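Local coordinates for protein integral membrane indolylacetylinositol arabinosyltransferase EmbC (Mycolicibacterium smegmatis, PDB 7BVE) that is an integral membrane enzyme that probably polymerises arabinose into cell-wall arabinan and binds the drug ethambutol, at residues A881-A886 and E919-R924; G874-Q879 and I923-S928; T748-P753 and W850-D855; A760-G765 and V845-W850. All blocks are in the same frame, centred on the assembly; numbering follows the deposited sequence.

Overall arrangement
Following the chain through the C-terminal region, residues 748-753 come first and pair with 850-855, so contact 3 closes a long loop. Inside it nests contact 4, where 760-765 meets 845-850; the two share Trp850. Both are complete before the next pair opens. Contact 2 then starts at 874-879 and contact 1 at 881-886, and both close loops back to strand 922-928, contact 1 (919-924) the inner one and contact 2 (923-928) the outer, overlapping at Ile923 and Arg924. Within one antiparallel sheet, strand 922-928 thus joins strands 845-847 and 851-852, from contacts 4 and 3, on one edge to strand 877-878 of contact 2 on the other.

Contact 1 of 4, residues A881-A886 and E919-R924; sequences ATDEQA and EATQIR
Ala881 meets the start of strand 922-928 through its backbone. Its carbonyl oxygen is held by two neighbouring amides: Thr921 N donates to Ala881 O at 2.9 Å and Gln922 N donates to Ala881 O at 3.0 Å, the two arriving from opposite faces of the carbonyl plane. In return Ala881 N gives its hydrogen to Gln922 O at 2.8 Å. The alanine methyl turns away from 919-924, and a small residue suits the place because Trp850 packs there.

Around these backbone bonds, Thr882 lays its CG2 methyl 3.4 Å from Glu919 O. The Gln922 chain runs extended past CG and crosses the Asp883 side chain at about a right angle, bringing its OE1 against the methyl of Ala886; the carboxylate and amide planes are 59° apart.

The capping of the short, weakly bonded helix 883-887 holds Thr882. With chi1 at 67°, Thr882 OG1 sits between its own backbone N and carbonyl carbon, where it accepts from Gln885 N at 3.2 Å. Gln885 OE1 answers with a weak bond from Thr882 N, at 3.4 Å, which makes the pair a capping box. Beyond, Ala886 rests on Trp850 and Ala920 on Trp880. Two consecutive residues, Thr921 and Gln922, facing the single Ala881 make a classic beta bulge, set directly before the capped start of a short helix.

Contact 2 of 4, residues G874-Q879 and I923-S928; sequences GEVEVQ and IRLVAS
Ile923 begins the pairing by placing its CB 3.9 Å from Val878 CG1, both beta-branched residues, which suit the extended backbone of a strand.

Arg924 comes next and holds Gln879 by backbone and by side chain, three bonds in all. Arg924 O accepts from Gln879 N at 2.8 Å, while the guanidinium grips the amide oxygen side-on, NH2 to Gln879 OE1 at 2.9 Å and NE to the same OE1 at 3.2 Å. Each side chain sets CG anti to its own backbone N (chi1 -174° for Arg924, -164° for Gln879), which sends the two out side by side. OE1 lies in the guanidinium plane, yet both donors approach from above one face of the amide, whose plane is turned 68° from the guanidinium.

Leu925 CD2 approaches Val876 CG1 at 4.3 Å; Val865 and Pro943 cover it further. Val926 offers its O to Glu877 N at 3.2 Å. Ser928 O packs without a bond beside the bent Glu875 chain, 3.8 Å from CD. Both carboxylates have outside partners: Glu877 OE1 bonds to Ser894 OG, Glu875 OE1 weakly to His936 NE2.

The face of Val878 and Leu925 is therefore apolar, while that of Glu877 and Val926 is mixed. Buried Arg924 may polarise the Gln879 carbonyl, although both donors lie above its plane; Asn889 takes a further, weak bond from NH1.

Contact 3 of 4, residues T748-P753 and W850-D855; sequences TPIGEP and WYRLPD
A brief antiparallel strand pairing along one edge of strand 851-852 sets Pro749 against Tyr851, the non-hydrogen-bonded pair, with 4.3 Å from Pro749 CA to Tyr851 CA. Proline fits here because this position asks no N-H of it. The bonds fall on its neighbours: Arg852 N donates to Thr748 O at 2.9 Å, and Ile750 N donates to Trp850 O at 3.0 Å, each running nearly along the C=O axis. Between the side chains of the pair, Pro749 CB touches the tyrosine ring at CE1, 3.9 Å away, while Thr748 O lies at the ring edge, 3.6 Å from Tyr851 CD1.

The other edge of strand 851-852 is taken by strand 922-928, through backbone bonds of Tyr851 with Ile923 and of Leu853 with Thr921, so segment 748-753 adds an outer strand to the antiparallel sheet of this C-terminal region.

On the exposed side, Arg852 curls through two bends (chi2 72°, chi3 68°), and the Ile750 CD1 methyl lies over one face of its guanidinium, 3.4 Å from NH1. Arginine can pack this way with a hydrophobic neighbour while Arg852 NH2 points on to Asp883, a long and weak ion pair. Ile750 CG1 also lies 4.1 Å from Trp850 CB.

Contact 4 of 4, residues A760-G765 and V845-W850; sequences AVTSLG and VLRSAW
Thr762 and Arg847 cross obliquely on one face of their strands, with Thr762 OG1 at the edge of the guanidinium, 3.0 Å from Arg847 NH2. The arginine runs extended until its third torsion (chi3 -63°), whose bend brings NH2 to the Thr762 side chain. Beta-branched Thr762 suits a strand and gives the arginine a polar neighbour; its OG1 donates weakly to Val761 O, and its CG2 methyl, anti to the backbone N, packs 3.5 Å from Val845 O.

Strands 762-764 and 845-847 run antiparallel, their directions 152° apart, and strand 845-847 pairs on its other side with strand 922-928, so 760-765 lies along the outside of the sheet. The backbone bonds are uneven: Arg847 N donates to Thr762 O at 2.9 Å, but Thr762 N to Arg847 O only weakly, at 3.5 Å.

Aliphatic contacts accompany the pair on both faces. Val761 leans CG2 alongside the arginine stem, 3.9 Å from Arg847 CG. Leu764 tucks CG between its backbone N and carbonyl carbon (chi1 71°), and CD2 thereby approaches Val845 CB at 3.8 Å. On the other face, Leu846 CD1 reaches Ser763 CB at 3.9 Å. Just before strand 762-764, two small residues meet, Ala760 CB 3.7 Å from Ala849 CB.

Contact 1 of 4, residues A881-A886 and E919-R924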
loop_
_atom_site.group_PDB
_atom_site.type_symbol
_atom_site.label_atom_id
_atom_site.label_comp_id
_atom_site.label_asym_id
_atom_site.label_seq_id
_atom_site.Cartn_x
_atom_site.Cartn_y
_atom_site.Cartn_z
ATOM N N ALA A 881 18.113 22.079 47.154
ATOM C CA ALA A 881 18.476 23.180 48.032
ATOM C C ALA A 881 19.733 22.807 48.798
ATOM O O ALA A 881 20.184 21.660 48.766
ATOM C CB ALA A 881 17.345 23.520 49.006
ATOM N N THR A 882 20.291 23.795 49.487
ATOM C CA THR A 882 21.398 23.570 50.402
ATOM C C THR A 882 20.836 23.290 51.796
ATOM O O THR A 882 19.649 22.994 51.959
ATOM C CB THR A 882 22.348 24.764 50.410
ATOM O OG1 THR A 882 21.690 25.893 50.986
ATOM C CG2 THR A 882 22.773 25.110 48.996
ATOM N N ASP A 883 21.694 23.351 52.816
ATOM C CA ASP A 883 21.229 23.192 54.192
ATOM C C ASP A 883 20.385 24.386 54.627
ATOM O O ASP A 883 19.252 24.229 55.103
ATOM C CB ASP A 883 22.426 23.011 55.131
ATOM C CG ASP A 883 23.121 21.675 54.953
ATOM O OD1 ASP A 883 22.451 20.691 54.581
ATOM O OD2 ASP A 883 24.344 21.607 55.194
ATOM N N GLU A 884 20.918 25.596 54.446
ATOM C CA GLU A 884 20.229 26.793 54.915
ATOM C C GLU A 884 19.104 27.212 53.977
ATOM O O GLU A 884 18.237 27.997 54.373
ATOM C CB GLU A 884 21.227 27.940 55.084
ATOM C CG GLU A 884 21.787 28.484 53.772
ATOM C CD GLU A 884 23.043 27.768 53.311
ATOM O OE1 GLU A 884 23.374 26.700 53.868
ATOM O OE2 GLU A 884 23.698 28.274 52.375
ATOM N N GLN A 885 19.107 26.729 52.732
ATOM C CA GLN A 885 18.003 27.050 51.836
ATOM C C GLN A 885 16.795 26.173 52.121
ATOM O O GLN A 885 15.657 26.582 51.870
ATOM C CB GLN A 885 18.440 26.910 50.380
ATOM C CG GLN A 885 19.440 27.966 49.925
ATOM C CD GLN A 885 19.938 27.731 48.508
ATOM O OE1 GLN A 885 19.574 26.748 47.866
ATOM N NE2 GLN A 885 20.791 28.625 48.024
ATOM N N ALA A 886 17.021 24.973 52.649
ATOM C CA ALA A 886 15.926 24.119 53.080
ATOM C C ALA A 886 15.549 24.366 54.530
ATOM O O ALA A 886 14.457 23.972 54.954
ATOM C CB ALA A 886 16.291 22.647 52.880
ATOM N N GLU A 919 26.653 22.463 44.668
ATOM C CA GLU A 919 26.455 22.958 46.019
ATOM C C GLU A 919 25.157 22.465 46.637
ATOM O O GLU A 919 24.901 22.747 47.810
ATOM C CB GLU A 919 26.480 24.491 46.046
ATOM C CG GLU A 919 25.256 25.164 45.438
ATOM C CD GLU A 919 25.405 25.471 43.960
ATOM O OE1 GLU A 919 26.324 24.926 43.318
ATOM O OE2 GLU A 919 24.597 26.268 43.439
ATOM N N ALA A 920 24.334 21.744 45.879
ATOM C CA ALA A 920 23.081 21.237 46.413
ATOM C C ALA A 920 23.339 20.066 47.346
ATOM O O ALA A 920 24.273 19.284 47.155
ATOM C CB ALA A 920 22.152 20.804 45.289
ATOM N N THR A 921 22.497 19.950 48.366
ATOM C CA THR A 921 22.718 18.936 49.385
ATOM C C THR A 921 21.456 18.113 49.595
ATOM O O THR A 921 21.522 16.919 49.897
ATOM C CB THR A 921 23.165 19.604 50.688
ATOM O OG1 THR A 921 24.293 20.448 50.422
ATOM C CG2 THR A 921 23.575 18.571 51.726
ATOM N N GLN A 922 20.295 18.743 49.424
ATOM C CA GLN A 922 19.015 18.124 49.732
ATOM C C GLN A 922 18.063 18.364 48.572
ATOM O O GLN A 922 18.015 19.471 48.033
ATOM C CB GLN A 922 18.425 18.700 51.020
ATOM C CG GLN A 922 19.308 18.510 52.235
ATOM C CD GLN A 922 18.743 19.143 53.469
ATOM O OE1 GLN A 922 17.656 19.708 53.441
ATOM N NE2 GLN A 922 19.489 19.078 54.562
ATOM N N ILE A 923 17.316 17.335 48.180
ATOM C CA ILE A 923 16.355 17.453 47.094
ATOM C C ILE A 923 14.960 17.115 47.612
ATOM O O ILE A 923 14.781 16.654 48.738
ATOM C CB ILE A 923 16.709 16.569 45.885
ATOM C CG1 ILE A 923 16.677 15.097 46.263
ATOM C CG2 ILE A 923 18.064 16.920 45.345
ATOM C CD1 ILE A 923 16.780 14.181 45.081
ATOM N N ARG A 924 13.965 17.333 46.752
ATOM C CA ARG A 924 12.569 17.161 47.127
ATOM C C ARG A 924 11.744 17.002 45.862
ATOM O O ARG A 924 11.963 17.726 44.889
ATOM C CB ARG A 924 12.079 18.360 47.945
ATOM C CG ARG A 924 10.679 18.209 48.499
ATOM C CD ARG A 924 10.306 19.353 49.423
ATOM N NE ARG A 924 10.085 20.609 48.729
ATOM C CZ ARG A 924 9.882 21.771 49.343
ATOM N NH1 ARG A 924 9.878 21.839 50.664
ATOM N NH2 ARG A 924 9.691 22.874 48.632
#

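Contact 2 of 4, residues G874-Q879 and I923-S928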
loop_
_atom_site.group_PDB
_atom_site.type_symbol
_atom_site.label_atom_id
_atom_site.label_comp_id
_atom_site.label_asym_id
_atom_site.label_seq_id
_atom_site.Cartn_x
_atom_site.Cartn_y
_atom_site.Cartn_z
ATOM N N GLY A 874 6.500 18.500 31.943
ATOM C CA GLY A 874 6.935 19.212 33.130
ATOM C C GLY A 874 6.040 19.031 34.338
ATOM O O GLY A 874 5.910 19.941 35.162
ATOM N N GLU A 875 5.436 17.846 34.464
ATOM C CA GLU A 875 4.508 17.562 35.595
ATOM C C GLU A 875 5.296 17.237 36.871
ATOM O O GLU A 875 4.931 17.767 37.940
ATOM C CB GLU A 875 3.561 16.416 35.231
ATOM C CG GLU A 875 2.866 16.609 33.895
ATOM C CD GLU A 875 1.354 16.736 33.981
ATOM O OE1 GLU A 875 0.703 15.760 34.403
ATOM O OE2 GLU A 875 0.832 17.812 33.627
ATOM N N VAL A 876 6.330 16.399 36.755
ATOM C CA VAL A 876 7.141 15.977 37.891
ATOM C C VAL A 876 8.473 16.705 37.827
ATOM O O VAL A 876 9.117 16.741 36.772
ATOM C CB VAL A 876 7.347 14.452 37.884
ATOM C CG1 VAL A 876 8.078 14.007 39.135
ATOM C CG2 VAL A 876 6.029 13.733 37.732
ATOM N N GLU A 877 8.885 17.306 38.942
ATOM C CA GLU A 877 10.119 18.078 38.981
ATOM C C GLU A 877 10.899 17.739 40.240
ATOM O O GLU A 877 10.393 17.086 41.152
ATOM C CB GLU A 877 9.849 19.584 38.938
ATOM C CG GLU A 877 9.213 20.067 37.651
ATOM C CD GLU A 877 8.986 21.554 37.646
ATOM O OE1 GLU A 877 9.278 22.199 38.673
ATOM O OE2 GLU A 877 8.499 22.075 36.620
ATOM N N VAL A 878 12.147 18.191 40.276
ATOM C CA VAL A 878 13.018 18.053 41.435
ATOM C C VAL A 878 13.251 19.454 41.975
ATOM O O VAL A 878 13.313 20.411 41.200
ATOM C CB VAL A 878 14.352 17.361 41.062
ATOM C CG1 VAL A 878 15.255 17.144 42.269
ATOM C CG2 VAL A 878 14.087 16.047 40.407
ATOM N N GLN A 879 13.342 19.591 43.291
ATOM C CA GLN A 879 13.537 20.893 43.915
ATOM C C GLN A 879 14.728 20.782 44.861
ATOM O O GLN A 879 14.576 20.320 45.994
ATOM C CB GLN A 879 12.263 21.306 44.635
ATOM C CG GLN A 879 12.140 22.759 45.016
ATOM C CD GLN A 879 10.783 23.036 45.616
ATOM O OE1 GLN A 879 10.022 22.115 45.891
ATOM N NE2 GLN A 879 10.451 24.307 45.782
ATOM N N ILE A 923 17.316 17.335 48.180
ATOM C CA ILE A 923 16.355 17.453 47.094
ATOM C C ILE A 923 14.960 17.115 47.612
ATOM O O ILE A 923 14.781 16.654 48.738
ATOM C CB ILE A 923 16.709 16.569 45.885
ATOM C CG1 ILE A 923 16.677 15.097 46.263
ATOM C CG2 ILE A 923 18.064 16.920 45.345
ATOM C CD1 ILE A 923 16.780 14.181 45.081
ATOM N N ARG A 924 13.965 17.333 46.752
ATOM C CA ARG A 924 12.569 17.161 47.127
ATOM C C ARG A 924 11.744 17.002 45.862
ATOM O O ARG A 924 11.963 17.726 44.889
ATOM C CB ARG A 924 12.079 18.360 47.945
ATOM C CG ARG A 924 10.679 18.209 48.499
ATOM C CD ARG A 924 10.306 19.353 49.423
ATOM N NE ARG A 924 10.085 20.609 48.729
ATOM C CZ ARG A 924 9.882 21.771 49.343
ATOM N NH1 ARG A 924 9.878 21.839 50.664
ATOM N NH2 ARG A 924 9.691 22.874 48.632
ATOM N N LEU A 925 10.841 16.041 45.861
ATOM C CA LEU A 925 10.011 15.798 44.663
ATOM C C LEU A 925 8.852 16.790 44.658
ATOM O O LEU A 925 8.580 17.380 45.681
ATOM C CB LEU A 925 9.492 14.363 44.703
ATOM C CG LEU A 925 10.443 13.284 44.204
ATOM C CD1 LEU A 925 10.129 11.956 44.843
ATOM C CD2 LEU A 925 10.332 13.151 42.713
ATOM N N VAL A 926 8.160 16.912 43.539
ATOM C CA VAL A 926 7.045 17.881 43.404
ATOM C C VAL A 926 6.167 17.340 42.284
ATOM O O VAL A 926 6.744 16.922 41.325
ATOM C CB VAL A 926 7.633 19.225 42.963
ATOM C CG1 VAL A 926 6.687 19.957 42.043
ATOM C CG2 VAL A 926 8.095 20.113 44.100
ATOM N N ALA A 927 4.841 17.302 42.421
ATOM C CA ALA A 927 3.987 16.829 41.303
ATOM C C ALA A 927 2.618 17.539 41.271
ATOM O O ALA A 927 2.163 18.028 42.322
ATOM C CB ALA A 927 3.841 15.343 41.358
ATOM N N SER A 928 1.985 17.568 40.094
ATOM C CA SER A 928 0.661 18.223 39.925
ATOM C C SER A 928 -0.006 17.717 38.641
ATOM O O SER A 928 0.670 17.705 37.592
ATOM C CB SER A 928 0.807 19.723 39.909
ATOM O OG SER A 928 1.635 20.139 38.833
#

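Contact 3 of 4, residues T748-P753 and W850-D855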
loop_
_atom_site.group_PDB
_atom_site.type_symbol
_atom_site.label_atom_id
_atom_site.label_comp_id
_atom_site.label_asym_id
_atom_site.label_seq_id
_atom_site.Cartn_x
_atom_site.Cartn_y
_atom_site.Cartn_z
ATOM N N THR A 748 18.019 8.698 51.537
ATOM C CA THR A 748 17.436 8.714 52.867
ATOM C C THR A 748 16.796 10.071 53.164
ATOM O O THR A 748 17.284 11.106 52.697
ATOM C CB THR A 748 18.487 8.373 53.937
ATOM O OG1 THR A 748 17.873 8.333 55.229
ATOM C CG2 THR A 748 19.657 9.355 53.944
ATOM N N PRO A 749 15.670 10.102 53.869
ATOM C CA PRO A 749 15.040 11.380 54.201
ATOM C C PRO A 749 15.567 11.954 55.508
ATOM O O PRO A 749 16.148 11.257 56.343
ATOM C CB PRO A 749 13.558 11.011 54.325
ATOM C CG PRO A 749 13.584 9.611 54.780
ATOM C CD PRO A 749 14.768 8.967 54.128
ATOM N N ILE A 750 15.343 13.257 55.673
ATOM C CA ILE A 750 15.876 13.959 56.835
ATOM C C ILE A 750 14.923 13.859 58.026
ATOM O O ILE A 750 15.366 13.689 59.169
ATOM C CB ILE A 750 16.179 15.423 56.466
ATOM C CG1 ILE A 750 17.115 15.480 55.263
ATOM C CG2 ILE A 750 16.829 16.161 57.621
ATOM C CD1 ILE A 750 18.435 14.816 55.502
ATOM N N GLY A 751 13.616 13.916 57.791
ATOM C CA GLY A 751 12.659 13.918 58.880
ATOM C C GLY A 751 12.096 12.556 59.228
ATOM O O GLY A 751 12.776 11.735 59.852
ATOM N N GLU A 752 10.847 12.310 58.836
ATOM C CA GLU A 752 10.151 11.078 59.171
ATOM C C GLU A 752 10.742 9.905 58.387
ATOM O O GLU A 752 11.329 10.097 57.322
ATOM C CB GLU A 752 8.655 11.249 58.900
ATOM C CG GLU A 752 8.277 11.491 57.458
ATOM C CD GLU A 752 6.785 11.677 57.304
ATOM O OE1 GLU A 752 6.069 11.574 58.322
ATOM O OE2 GLU A 752 6.324 11.943 56.180
ATOM N N PRO A 753 10.613 8.653 58.904
ATOM C CA PRO A 753 11.211 7.503 58.203
ATOM C C PRO A 753 10.536 7.133 56.890
ATOM O O PRO A 753 9.614 7.814 56.431
ATOM C CB PRO A 753 11.084 6.366 59.225
ATOM C CG PRO A 753 9.964 6.762 60.096
ATOM C CD PRO A 753 10.054 8.248 60.208
ATOM N N TRP A 850 12.614 16.187 52.420
ATOM C CA TRP A 850 13.961 16.495 51.963
ATOM C C TRP A 850 14.802 15.229 52.021
ATOM O O TRP A 850 14.851 14.562 53.058
ATOM C CB TRP A 850 14.586 17.602 52.808
ATOM C CG TRP A 850 13.917 18.919 52.626
ATOM C CD1 TRP A 850 13.024 19.502 53.467
ATOM C CD2 TRP A 850 14.064 19.813 51.515
ATOM N NE1 TRP A 850 12.616 20.711 52.961
ATOM C CE2 TRP A 850 13.242 20.923 51.760
ATOM C CE3 TRP A 850 14.820 19.785 50.341
ATOM C CZ2 TRP A 850 13.151 21.990 50.877
ATOM C CZ3 TRP A 850 14.726 20.847 49.467
ATOM C CH2 TRP A 850 13.900 21.932 49.739
ATOM N N TYR A 851 15.447 14.891 50.910
ATOM C CA TYR A 851 16.289 13.706 50.817
ATOM C C TYR A 851 17.751 14.112 50.758
ATOM O O TYR A 851 18.122 14.979 49.967
ATOM C CB TYR A 851 15.943 12.874 49.588
ATOM C CG TYR A 851 14.605 12.199 49.662
ATOM C CD1 TYR A 851 14.420 11.082 50.458
ATOM C CD2 TYR A 851 13.537 12.654 48.908
ATOM C CE1 TYR A 851 13.206 10.451 50.522
ATOM C CE2 TYR A 851 12.317 12.027 48.965
ATOM C CZ TYR A 851 12.159 10.927 49.773
ATOM O OH TYR A 851 10.946 10.293 49.836
ATOM N N ARG A 852 18.570 13.469 51.582
ATOM C CA ARG A 852 19.998 13.741 51.613
ATOM C C ARG A 852 20.670 13.234 50.340
ATOM O O ARG A 852 20.392 12.132 49.867
ATOM C CB ARG A 852 20.619 13.064 52.834
ATOM C CG ARG A 852 22.089 13.308 53.030
ATOM C CD ARG A 852 22.353 14.713 53.473
ATOM N NE ARG A 852 21.864 14.969 54.824
ATOM C CZ ARG A 852 21.755 16.174 55.366
ATOM N NH1 ARG A 852 21.303 16.312 56.599
ATOM N NH2 ARG A 852 22.097 17.243 54.666
ATOM N N LEU A 853 21.570 14.058 49.774
ATOM C CA LEU A 853 22.360 13.673 48.611
ATOM C C LEU A 853 23.731 13.151 49.031
ATOM O O LEU A 853 24.304 13.622 50.018
ATOM C CB LEU A 853 22.551 14.839 47.634
ATOM C CG LEU A 853 21.365 15.239 46.773
ATOM C CD1 LEU A 853 21.696 16.497 46.026
ATOM C CD2 LEU A 853 21.086 14.135 45.801
ATOM N N PRO A 854 24.282 12.179 48.309
ATOM C CA PRO A 854 25.550 11.563 48.707
ATOM C C PRO A 854 26.746 12.428 48.323
ATOM O O PRO A 854 26.613 13.542 47.825
ATOM C CB PRO A 854 25.564 10.253 47.916
ATOM C CG PRO A 854 24.165 10.039 47.483
ATOM C CD PRO A 854 23.627 11.399 47.252
ATOM N N ASP A 855 27.933 11.875 48.558
ATOM C CA ASP A 855 29.163 12.484 48.085
ATOM C C ASP A 855 29.240 12.352 46.564
ATOM O O ASP A 855 28.612 11.483 45.958
ATOM C CB ASP A 855 30.369 11.827 48.757
ATOM C CG ASP A 855 31.638 12.654 48.639
ATOM O OD1 ASP A 855 31.588 13.757 48.055
ATOM O OD2 ASP A 855 32.691 12.196 49.129
#

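Contact 4 of 4, residues A760-G765 and V845-W850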
loop_
_atom_site.group_PDB
_atom_site.type_symbol
_atom_site.label_atom_id
_atom_site.label_comp_id
_atom_site.label_asym_id
_atom_site.label_seq_id
_atom_site.Cartn_x
_atom_site.Cartn_y
_atom_site.Cartn_z
ATOM N N ALA A 760 5.100 13.678 52.321
ATOM C CA ALA A 760 5.327 14.106 53.696
ATOM C C ALA A 760 4.552 15.371 54.029
ATOM O O ALA A 760 3.686 15.369 54.910
ATOM C CB ALA A 760 6.818 14.322 53.937
ATOM N N VAL A 761 4.858 16.469 53.347
ATOM C CA VAL A 761 4.361 17.771 53.769
ATOM C C VAL A 761 3.106 18.214 53.025
ATOM O O VAL A 761 2.358 19.053 53.549
ATOM C CB VAL A 761 5.467 18.840 53.645
ATOM C CG1 VAL A 761 6.603 18.523 54.596
ATOM C CG2 VAL A 761 5.981 18.926 52.220
ATOM N N THR A 762 2.845 17.679 51.836
ATOM C CA THR A 762 1.631 18.022 51.098
ATOM C C THR A 762 1.244 16.835 50.237
ATOM O O THR A 762 2.022 16.424 49.373
ATOM C CB THR A 762 1.833 19.265 50.235
ATOM O OG1 THR A 762 2.084 20.402 51.069
ATOM C CG2 THR A 762 0.607 19.526 49.384
ATOM N N SER A 763 0.049 16.289 50.469
ATOM C CA SER A 763 -0.455 15.177 49.665
ATOM C C SER A 763 -1.979 15.218 49.720
ATOM O O SER A 763 -2.574 14.835 50.730
ATOM C CB SER A 763 0.082 13.844 50.164
ATOM O OG SER A 763 -0.419 13.536 51.451
ATOM N N LEU A 764 -2.594 15.696 48.646
ATOM C CA LEU A 764 -4.038 15.634 48.466
ATOM C C LEU A 764 -4.328 14.850 47.196
ATOM O O LEU A 764 -3.658 15.042 46.176
ATOM C CB LEU A 764 -4.669 17.032 48.415
ATOM C CG LEU A 764 -4.492 18.004 47.245
ATOM C CD1 LEU A 764 -5.615 19.018 47.237
ATOM C CD2 LEU A 764 -3.170 18.724 47.341
ATOM N N GLY A 765 -5.295 13.945 47.267
ATOM C CA GLY A 765 -5.529 13.014 46.189
ATOM C C GLY A 765 -4.531 11.880 46.101
ATOM O O GLY A 765 -4.477 11.207 45.065
ATOM N N VAL A 845 -1.846 17.828 44.320
ATOM C CA VAL A 845 -0.519 18.422 44.448
ATOM C C VAL A 845 0.266 17.619 45.470
ATOM O O VAL A 845 -0.158 17.487 46.622
ATOM C CB VAL A 845 -0.569 19.908 44.862
ATOM C CG1 VAL A 845 0.816 20.399 45.266
ATOM C CG2 VAL A 845 -1.093 20.769 43.720
ATOM N N LEU A 846 1.412 17.090 45.051
ATOM C CA LEU A 846 2.284 16.302 45.906
ATOM C C LEU A 846 3.611 17.022 46.112
ATOM O O LEU A 846 4.179 17.591 45.177
ATOM C CB LEU A 846 2.510 14.914 45.305
ATOM C CG LEU A 846 3.385 13.945 46.091
ATOM C CD1 LEU A 846 2.845 13.821 47.480
ATOM C CD2 LEU A 846 3.377 12.596 45.417
ATOM N N ARG A 847 4.090 17.001 47.351
ATOM C CA ARG A 847 5.336 17.673 47.704
ATOM C C ARG A 847 6.032 16.833 48.763
ATOM O O ARG A 847 5.476 16.613 49.839
ATOM C CB ARG A 847 5.062 19.082 48.206
ATOM C CG ARG A 847 6.300 19.887 48.498
ATOM C CD ARG A 847 5.935 21.291 48.923
ATOM N NE ARG A 847 5.250 22.007 47.853
ATOM C CZ ARG A 847 3.995 22.434 47.920
ATOM N NH1 ARG A 847 3.461 23.075 46.889
ATOM N NH2 ARG A 847 3.276 22.232 49.017
ATOM N N SER A 848 7.247 16.386 48.470
ATOM C CA SER A 848 7.878 15.339 49.254
ATOM C C SER A 848 8.607 15.908 50.468
ATOM O O SER A 848 8.438 17.067 50.851
ATOM C CB SER A 848 8.841 14.542 48.382
ATOM O OG SER A 848 9.514 13.568 49.148
ATOM N N ALA A 849 9.408 15.051 51.096
ATOM C CA ALA A 849 10.307 15.454 52.167
ATOM C C ALA A 849 11.666 15.809 51.573
ATOM O O ALA A 849 11.877 15.736 50.361
ATOM C CB ALA A 849 10.429 14.348 53.209
ATOM N N TRP A 850 12.614 16.187 52.420
ATOM C CA TRP A 850 13.961 16.495 51.963
ATOM C C TRP A 850 14.802 15.229 52.021
ATOM O O TRP A 850 14.851 14.562 53.058
ATOM C CB TRP A 850 14.586 17.602 52.808
ATOM C CG TRP A 850 13.917 18.919 52.626
ATOM C CD1 TRP A 850 13.024 19.502 53.467
ATOM C CD2 TRP A 850 14.064 19.813 51.515
ATOM N NE1 TRP A 850 12.616 20.711 52.961
ATOM C CE2 TRP A 850 13.242 20.923 51.760
ATOM C CE3 TRP A 850 14.820 19.785 50.341
ATOM C CZ2 TRP A 850 13.151 21.990 50.877
ATOM C CZ3 TRP A 850 14.726 20.847 49.467
ATOM C CH2 TRP A 850 13.900 21.932 49.739
#